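Local coordinates for flap endonuclease 1 (Desulfurococcus amylolyticus, PDB 3ORY), which probably cleaves the 5' flaps of branched DNA during replication and repair, as a structure-specific nuclease of the FEN1/XPG family, at residues Q186-L191 against E222-D227; A182-D187 against R200-S205. All blocks are in the same frame, centred on the assembly; numbering follows the deposited sequence.

Interaction 1. Residues Q186-L191 against E222-D227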
ATOM      1  N   GLN A 186       1.069  -2.861  -0.264  1.00 26.10           N
ATOM      2  CA  GLN A 186       1.036  -3.665  -1.488  1.00 26.63           C
ATOM      3  C   GLN A 186       2.355  -3.601  -2.247  1.00 26.26           C
ATOM      4  O   GLN A 186       2.712  -4.542  -2.958  1.00 26.38           O
ATOM      5  CB  GLN A 186      -0.129  -3.267  -2.409  1.00 27.08           C
ATOM      6  CG  GLN A 186      -1.508  -3.635  -1.866  1.00 27.70           C
ATOM      7  CD  GLN A 186      -1.581  -5.056  -1.350  1.00 29.56           C
ATOM      8  OE1 GLN A 186      -1.629  -5.285  -0.141  1.00 30.89           O
ATOM      9  NE2 GLN A 186      -1.554  -6.020  -2.259  1.00 29.30           N
ATOM     10  N   ASP A 187       3.109  -2.516  -2.088  1.00 25.33           N
ATOM     11  CA  ASP A 187       4.401  -2.489  -2.744  1.00 25.19           C
ATOM     12  C   ASP A 187       5.502  -3.029  -1.829  1.00 25.22           C
ATOM     13  O   ASP A 187       5.273  -3.340  -0.648  1.00 24.66           O
ATOM     14  CB  ASP A 187       4.734  -1.116  -3.352  1.00 25.57           C
ATOM     15  CG  ASP A 187       4.798  -0.017  -2.327  1.00 25.30           C
ATOM     16  OD1 ASP A 187       5.289  -0.265  -1.206  1.00 26.76           O
ATOM     17  OD2 ASP A 187       4.346   1.104  -2.658  1.00 28.74           O
ATOM     18  N   TYR A 188       6.689  -3.155  -2.397  1.00 24.87           N
ATOM     19  CA  TYR A 188       7.788  -3.845  -1.752  1.00 24.99           C
ATOM     20  C   TYR A 188       8.846  -2.868  -1.251  1.00 24.76           C
ATOM     21  O   TYR A 188       9.933  -3.280  -0.818  1.00 24.87           O
ATOM     22  CB  TYR A 188       8.382  -4.841  -2.762  1.00 25.11           C
ATOM     23  CG  TYR A 188       7.429  -5.976  -3.083  1.00 27.13           C
ATOM     24  CD1 TYR A 188       7.603  -7.247  -2.528  1.00 28.23           C
ATOM     25  CD2 TYR A 188       6.337  -5.771  -3.931  1.00 28.20           C
ATOM     26  CE1 TYR A 188       6.701  -8.289  -2.821  1.00 29.33           C
ATOM     27  CE2 TYR A 188       5.455  -6.791  -4.226  1.00 28.84           C
ATOM     28  CZ  TYR A 188       5.637  -8.045  -3.676  1.00 29.45           C
ATOM     29  OH  TYR A 188       4.728  -9.031  -3.990  1.00 28.59           O
ATOM     30  N   ASP A 189       8.525  -1.575  -1.323  1.00 24.17           N
ATOM     31  CA  ASP A 189       9.474  -0.499  -0.995  1.00 23.73           C
ATOM     32  C   ASP A 189      10.093  -0.664   0.379  1.00 22.98           C
ATOM     33  O   ASP A 189      11.273  -0.394   0.552  1.00 22.55           O
ATOM     34  CB  ASP A 189       8.785   0.876  -1.050  1.00 23.56           C
ATOM     35  CG  ASP A 189       8.171   1.195  -2.416  1.00 25.85           C
ATOM     36  OD1 ASP A 189       7.836   0.271  -3.189  1.00 27.30           O
ATOM     37  OD2 ASP A 189       8.005   2.401  -2.713  1.00 29.42           O
ATOM     38  N   SER A 190       9.288  -1.078   1.360  1.00 22.19           N
ATOM     39  CA  SER A 190       9.768  -1.226   2.729  1.00 22.39           C
ATOM     40  C   SER A 190      10.894  -2.273   2.868  1.00 22.94           C
ATOM     41  O   SER A 190      11.780  -2.104   3.702  1.00 23.25           O
ATOM     42  CB  SER A 190       8.617  -1.465   3.727  1.00 22.72           C
ATOM     43  OG  SER A 190       8.041  -2.754   3.591  1.00 23.40           O
ATOM     44  N   LEU A 191      10.867  -3.318   2.040  1.00 23.00           N
ATOM     45  CA  LEU A 191      11.950  -4.310   1.976  1.00 23.83           C
ATOM     46  C   LEU A 191      13.236  -3.690   1.451  1.00 24.10           C
ATOM     47  O   LEU A 191      14.316  -3.943   1.991  1.00 24.81           O
ATOM     48  CB  LEU A 191      11.554  -5.506   1.105  1.00 23.88           C
ATOM     49  CG  LEU A 191      10.408  -6.362   1.661  1.00 24.78           C
ATOM     50  CD1 LEU A 191       9.962  -7.403   0.642  1.00 25.30           C
ATOM     51  CD2 LEU A 191      10.823  -7.044   2.972  1.00 25.80           C
ATOM     52  N   GLU A 222      -0.011 -12.189   3.190  1.00 40.20           N
ATOM     53  CA  GLU A 222       1.225 -12.958   3.045  1.00 40.15           C
ATOM     54  C   GLU A 222       2.403 -12.256   3.717  1.00 39.14           C
ATOM     55  O   GLU A 222       2.524 -11.022   3.664  1.00 37.65           O
ATOM     56  CB  GLU A 222       1.528 -13.251   1.572  1.00 40.38           C
ATOM     57  CG  GLU A 222       1.828 -12.026   0.716  1.00 42.39           C
ATOM     58  CD  GLU A 222       2.022 -12.349  -0.763  1.00 44.30           C
ATOM     59  OE1 GLU A 222       1.649 -13.453  -1.202  1.00 46.60           O
ATOM     60  OE2 GLU A 222       2.545 -11.483  -1.493  1.00 45.03           O
ATOM     61  N   LEU A 223       3.246 -13.053   4.367  1.00 38.49           N
ATOM     62  CA  LEU A 223       4.445 -12.559   5.025  1.00 38.03           C
ATOM     63  C   LEU A 223       5.664 -12.798   4.141  1.00 37.59           C
ATOM     64  O   LEU A 223       5.877 -13.906   3.647  1.00 37.70           O
ATOM     65  CB  LEU A 223       4.639 -13.253   6.380  1.00 38.56           C
ATOM     66  CG  LEU A 223       5.986 -13.091   7.103  1.00 39.30           C
ATOM     67  CD1 LEU A 223       6.166 -11.668   7.617  1.00 39.67           C
ATOM     68  CD2 LEU A 223       6.118 -14.097   8.246  1.00 41.49           C
ATOM     69  N   ILE A 224       6.456 -11.752   3.933  1.00 36.43           N
ATOM     70  CA  ILE A 224       7.727 -11.894   3.236  1.00 36.26           C
ATOM     71  C   ILE A 224       8.843 -11.426   4.151  1.00 35.98           C
ATOM     72  O   ILE A 224       8.829 -10.294   4.639  1.00 35.20           O
ATOM     73  CB  ILE A 224       7.756 -11.100   1.912  1.00 35.90           C
ATOM     74  CG1 ILE A 224       6.672 -11.608   0.968  1.00 36.11           C
ATOM     75  CG2 ILE A 224       9.152 -11.177   1.256  1.00 35.87           C
ATOM     76  CD1 ILE A 224       6.195 -10.571  -0.021  1.00 36.10           C
ATOM     77  N   GLU A 225       9.817 -12.298   4.379  1.00 36.35           N
ATOM     78  CA  GLU A 225      10.948 -11.953   5.225  1.00 36.41           C
ATOM     79  C   GLU A 225      12.136 -11.578   4.350  1.00 35.64           C
ATOM     80  O   GLU A 225      12.455 -12.290   3.401  1.00 35.51           O
ATOM     81  CB  GLU A 225      11.284 -13.111   6.173  1.00 38.14           C
ATOM     82  CG  GLU A 225      10.144 -13.433   7.152  1.00 40.72           C
ATOM     83  CD  GLU A 225      10.344 -14.746   7.891  1.00 45.62           C
ATOM     84  OE1 GLU A 225      10.192 -15.822   7.264  1.00 47.39           O
ATOM     85  OE2 GLU A 225      10.636 -14.699   9.103  1.00 46.82           O
ATOM     86  N   LEU A 226      12.776 -10.456   4.678  1.00 34.53           N
ATOM     87  CA  LEU A 226      13.846  -9.889   3.855  1.00 34.01           C
ATOM     88  C   LEU A 226      15.050 -10.814   3.676  1.00 34.83           C
ATOM     89  O   LEU A 226      15.386 -11.182   2.551  1.00 33.94           O
ATOM     90  CB  LEU A 226      14.329  -8.551   4.421  1.00 32.67           C
ATOM     91  CG  LEU A 226      15.487  -7.839   3.708  1.00 31.89           C
ATOM     92  CD1 LEU A 226      15.183  -7.575   2.212  1.00 29.29           C
ATOM     93  CD2 LEU A 226      15.827  -6.536   4.424  1.00 30.24           C
ATOM     94  N   ASP A 227      15.714 -11.155   4.781  1.00 36.01           N
ATOM     95  CA  ASP A 227      16.972 -11.900   4.666  1.00 37.62           C
ATOM     96  C   ASP A 227      16.720 -13.256   3.964  1.00 37.37           C
ATOM     97  O   ASP A 227      17.523 -13.694   3.143  1.00 38.25           O
ATOM     98  CB  ASP A 227      17.718 -11.998   6.020  1.00 38.68           C
ATOM     99  CG  ASP A 227      18.498 -10.689   6.390  1.00 41.38           C
ATOM    100  OD1 ASP A 227      18.659  -9.767   5.553  1.00 42.94           O
ATOM    101  OD2 ASP A 227      18.958 -10.572   7.549  1.00 45.31           O
TER
HETATM  102  O   HOH W   1       4.810 -11.502  -2.934  1.00 29.62           O
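The phenol ring of Tyr188 and the two methyls of Leu191 bear on Ile224 and Leu226, and apolar packing carries most of this contact. Ile224 touches both neighbours with different branches: CD1 comes obliquely to Tyr188 CE1 at 3.6 Å, while CG2, anti to the backbone N, reaches Leu191 CD1 at 3.9 Å. Leu191 spreads its fork, so that its CD2 lies 4.1 Å from Leu226 CB, and the two leucine side chains run antiparallel alongside each other. Leu226 CD1 in turn lies 3.7 Å from the backbone oxygen of Leu191.

Toward Glu222 the fit is looser and wet. The Tyr188 hydroxyl stands 4.1 Å from Glu222 OE2, and a water lying in the plane of the ring joins them, 2.7 Å from Tyr188 OH and donating to OE2. The same carboxylate oxygen is salt-bridged to Arg200. No direct hydrogen bond links the segments. Strand 197-200 runs beside this packing, with Leu198 against Leu191 and Arg200 against both Tyr188 and Ile224; the short helix 189-192 sits where strand 216-225 gives way to helix 226-233.

Interaction 2. Residues A182-D187 against R200-S205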
ATOM      1  N   ALA A 182       5.990  -6.129  11.634  1.00 29.84           N
ATOM      2  CA  ALA A 182       6.144  -6.094  10.185  1.00 28.78           C
ATOM      3  C   ALA A 182       5.579  -4.802   9.635  1.00 28.13           C
ATOM      4  O   ALA A 182       4.765  -4.160  10.285  1.00 28.13           O
ATOM      5  CB  ALA A 182       5.439  -7.295   9.547  1.00 29.03           C
ATOM      6  N   SER A 183       6.039  -4.414   8.446  1.00 27.76           N
ATOM      7  CA  SER A 183       5.461  -3.306   7.707  1.00 27.43           C
ATOM      8  C   SER A 183       4.369  -3.898   6.826  1.00 27.77           C
ATOM      9  O   SER A 183       4.365  -5.107   6.566  1.00 28.84           O
ATOM     10  CB  SER A 183       6.530  -2.570   6.866  1.00 26.64           C
ATOM     11  OG  SER A 183       7.337  -3.485   6.141  1.00 26.60           O
ATOM     12  N   ALA A 184       3.422  -3.069   6.402  1.00 27.38           N
ATOM     13  CA  ALA A 184       2.320  -3.546   5.577  1.00 27.30           C
ATOM     14  C   ALA A 184       2.039  -2.580   4.446  1.00 26.74           C
ATOM     15  O   ALA A 184       1.871  -1.365   4.666  1.00 27.19           O
ATOM     16  CB  ALA A 184       1.049  -3.787   6.425  1.00 27.37           C
ATOM     17  N   SER A 185       1.974  -3.134   3.238  1.00 26.10           N
ATOM     18  CA  SER A 185       1.788  -2.356   2.010  1.00 25.66           C
ATOM     19  C   SER A 185       1.595  -3.336   0.866  1.00 26.24           C
ATOM     20  O   SER A 185       1.928  -4.508   1.008  1.00 26.08           O
ATOM     21  CB  SER A 185       3.049  -1.522   1.733  1.00 25.62           C
ATOM     22  OG  SER A 185       2.887  -0.734   0.565  1.00 24.59           O
ATOM     23  N   GLN A 186       1.069  -2.861  -0.264  1.00 26.10           N
ATOM     24  CA  GLN A 186       1.036  -3.665  -1.488  1.00 26.63           C
ATOM     25  C   GLN A 186       2.355  -3.601  -2.247  1.00 26.26           C
ATOM     26  O   GLN A 186       2.712  -4.542  -2.958  1.00 26.38           O
ATOM     27  CB  GLN A 186      -0.129  -3.267  -2.409  1.00 27.08           C
ATOM     28  CG  GLN A 186      -1.508  -3.635  -1.866  1.00 27.70           C
ATOM     29  CD  GLN A 186      -1.581  -5.056  -1.350  1.00 29.56           C
ATOM     30  OE1 GLN A 186      -1.629  -5.285  -0.141  1.00 30.89           O
ATOM     31  NE2 GLN A 186      -1.554  -6.020  -2.259  1.00 29.30           N
ATOM     32  N   ASP A 187       3.109  -2.516  -2.088  1.00 25.33           N
ATOM     33  CA  ASP A 187       4.401  -2.489  -2.744  1.00 25.19           C
ATOM     34  C   ASP A 187       5.502  -3.029  -1.829  1.00 25.22           C
ATOM     35  O   ASP A 187       5.273  -3.340  -0.648  1.00 24.66           O
ATOM     36  CB  ASP A 187       4.734  -1.116  -3.352  1.00 25.57           C
ATOM     37  CG  ASP A 187       4.798  -0.017  -2.327  1.00 25.30           C
ATOM     38  OD1 ASP A 187       5.289  -0.265  -1.206  1.00 26.76           O
ATOM     39  OD2 ASP A 187       4.346   1.104  -2.658  1.00 28.74           O
ATOM     40  N   ARG A 200       1.823  -8.366   3.021  1.00 31.62           N
ATOM     41  CA  ARG A 200       1.020  -7.861   1.909  1.00 32.05           C
ATOM     42  C   ARG A 200      -0.429  -8.308   2.024  1.00 32.57           C
ATOM     43  O   ARG A 200      -0.723  -9.300   2.700  1.00 32.77           O
ATOM     44  CB  ARG A 200       1.595  -8.316   0.567  1.00 32.05           C
ATOM     45  CG  ARG A 200       2.987  -7.764   0.270  1.00 32.54           C
ATOM     46  CD  ARG A 200       3.462  -8.224  -1.102  1.00 32.80           C
ATOM     47  NE  ARG A 200       2.778  -7.509  -2.181  1.00 32.89           N
ATOM     48  CZ  ARG A 200       1.861  -8.029  -2.995  1.00 33.86           C
ATOM     49  NH1 ARG A 200       1.484  -9.301  -2.883  1.00 33.57           N
ATOM     50  NH2 ARG A 200       1.325  -7.264  -3.936  1.00 33.33           N
ATOM     51  N   ASN A 201      -1.317  -7.564   1.356  1.00 32.51           N
ATOM     52  CA  ASN A 201      -2.763  -7.867   1.246  1.00 33.32           C
ATOM     53  C   ASN A 201      -3.604  -7.541   2.480  1.00 33.74           C
ATOM     54  O   ASN A 201      -4.811  -7.785   2.490  1.00 34.41           O
ATOM     55  CB  ASN A 201      -3.025  -9.317   0.795  1.00 34.16           C
ATOM     56  CG  ASN A 201      -2.339  -9.666  -0.518  1.00 34.58           C
ATOM     57  OD1 ASN A 201      -1.966 -10.820  -0.751  1.00 37.10           O
ATOM     58  ND2 ASN A 201      -2.189  -8.688  -1.383  1.00 32.57           N
ATOM     59  N   LEU A 202      -2.975  -6.994   3.513  1.00 33.98           N
ATOM     60  CA  LEU A 202      -3.679  -6.692   4.757  1.00 35.04           C
ATOM     61  C   LEU A 202      -4.819  -5.691   4.558  1.00 34.94           C
ATOM     62  O   LEU A 202      -5.831  -5.762   5.243  1.00 35.36           O
ATOM     63  CB  LEU A 202      -2.702  -6.196   5.823  1.00 35.29           C
ATOM     64  CG  LEU A 202      -3.152  -6.272   7.279  1.00 36.77           C
ATOM     65  CD1 LEU A 202      -3.033  -7.693   7.853  1.00 39.84           C
ATOM     66  CD2 LEU A 202      -2.347  -5.285   8.109  1.00 38.50           C
ATOM     67  N   THR A 203      -4.671  -4.778   3.602  1.00 34.91           N
ATOM     68  CA  THR A 203      -5.699  -3.762   3.371  1.00 35.03           C
ATOM     69  C   THR A 203      -6.794  -4.237   2.417  1.00 36.24           C
ATOM     70  O   THR A 203      -7.800  -3.557   2.248  1.00 35.69           O
ATOM     71  CB  THR A 203      -5.095  -2.449   2.834  1.00 34.37           C
ATOM     72  OG1 THR A 203      -4.389  -2.720   1.618  1.00 33.40           O
ATOM     73  CG2 THR A 203      -4.144  -1.840   3.861  1.00 32.86           C
ATOM     74  N   ILE A 204      -6.599  -5.408   1.805  1.00 37.61           N
ATOM     75  CA  ILE A 204      -7.515  -5.895   0.772  1.00 39.23           C
ATOM     76  C   ILE A 204      -7.924  -7.365   0.913  1.00 41.32           C
ATOM     77  O   ILE A 204      -8.547  -7.910   0.003  1.00 41.50           O
ATOM     78  CB  ILE A 204      -6.947  -5.684  -0.671  1.00 38.99           C
ATOM     79  CG1 ILE A 204      -5.610  -6.429  -0.858  1.00 38.61           C
ATOM     80  CG2 ILE A 204      -6.848  -4.189  -1.016  1.00 37.63           C
ATOM     81  CD1 ILE A 204      -5.191  -6.647  -2.334  1.00 37.80           C
ATOM     82  N   SER A 205      -7.569  -8.001   2.031  1.00 43.17           N
ATOM     83  CA  SER A 205      -7.818  -9.441   2.205  1.00 45.86           C
ATOM     84  C   SER A 205      -9.307  -9.764   2.333  1.00 48.22           C
ATOM     85  O   SER A 205     -10.119  -8.889   2.643  1.00 47.85           O
ATOM     86  CB  SER A 205      -7.021 -10.019   3.384  1.00 45.50           C
ATOM     87  OG  SER A 205      -7.336  -9.379   4.608  1.00 45.91           O
TER
HETATM   88  O   HOH W   2      -1.706  -3.597   1.999  1.00 26.65           O
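The guanidinium of Arg200 has the side-chain amide nitrogen of Gln186 over one face, NE2 to NH2 3.6 Å, and the backbone oxygen of Gln186 at its edge. Arg200 NE at 3.1 Å and NH2 at 3.2 Å both donate to Gln186 O, and the oxygen lies almost in the guanidinium plane. NH2 meets a lone pair in the carbonyl plane, whereas NE sits above that plane by 37°. A bend at chi3 (74°) in the otherwise extended arginine chain turns that edge toward Gln186 O. The Gln186 amide is tilted 46° from the guanidinium; its OE1 takes the backbone N-H of Asn201 on a lone pair at 2.7 Å and also accepts from a water that lies 2.8 Å from Thr203 OG1. Ile204 CD1 packs on the amide nitrogen.

Strands 182-184 and 197-200 are parallel neighbours in the central sheet of the PIN-like nuclease fold, and both segments leave the sheet here. Ser185 begins an ST turn, its OG accepting from Asp187 N and also hydrogen-bonded to Glu168, while its own O lies 3.5 Å from Arg200 CG. A leucine in place of Arg200 would probably leave the Gln186 backbone oxygen without its two arginine donors and Glu222 without its salt-bridge mate. On the sheet side, Ala184 CB meets Leu202 CD2 at 4.1 Å, with Ile38 of strand 37-41 against both.

Interactions 1 and 2 lie about 9 Å apart between centres and share Gln186 and Asp187, where the chain passes from strand 182-184 into helix 189-192. Arg200 joins them: its NH1 forms a salt bridge with Glu222 OE2 at 2.8 Å, and its CD packs on Ile224 CD1 at 3.8 Å. A second tie is the probable hydrogen bond between Ser190 OG and Ser183 OG, 2.7 Å. The shared segment borders a cluster of acidic side chains, Asp187 and Glu168, with a phosphate ion, probably from the crystallisation liquor, about 4 Å from the Ser185 side chain, which may mark a pocket. The paired carboxylates are consistent with a place in the metal-dependent active site known from FEN1 relatives.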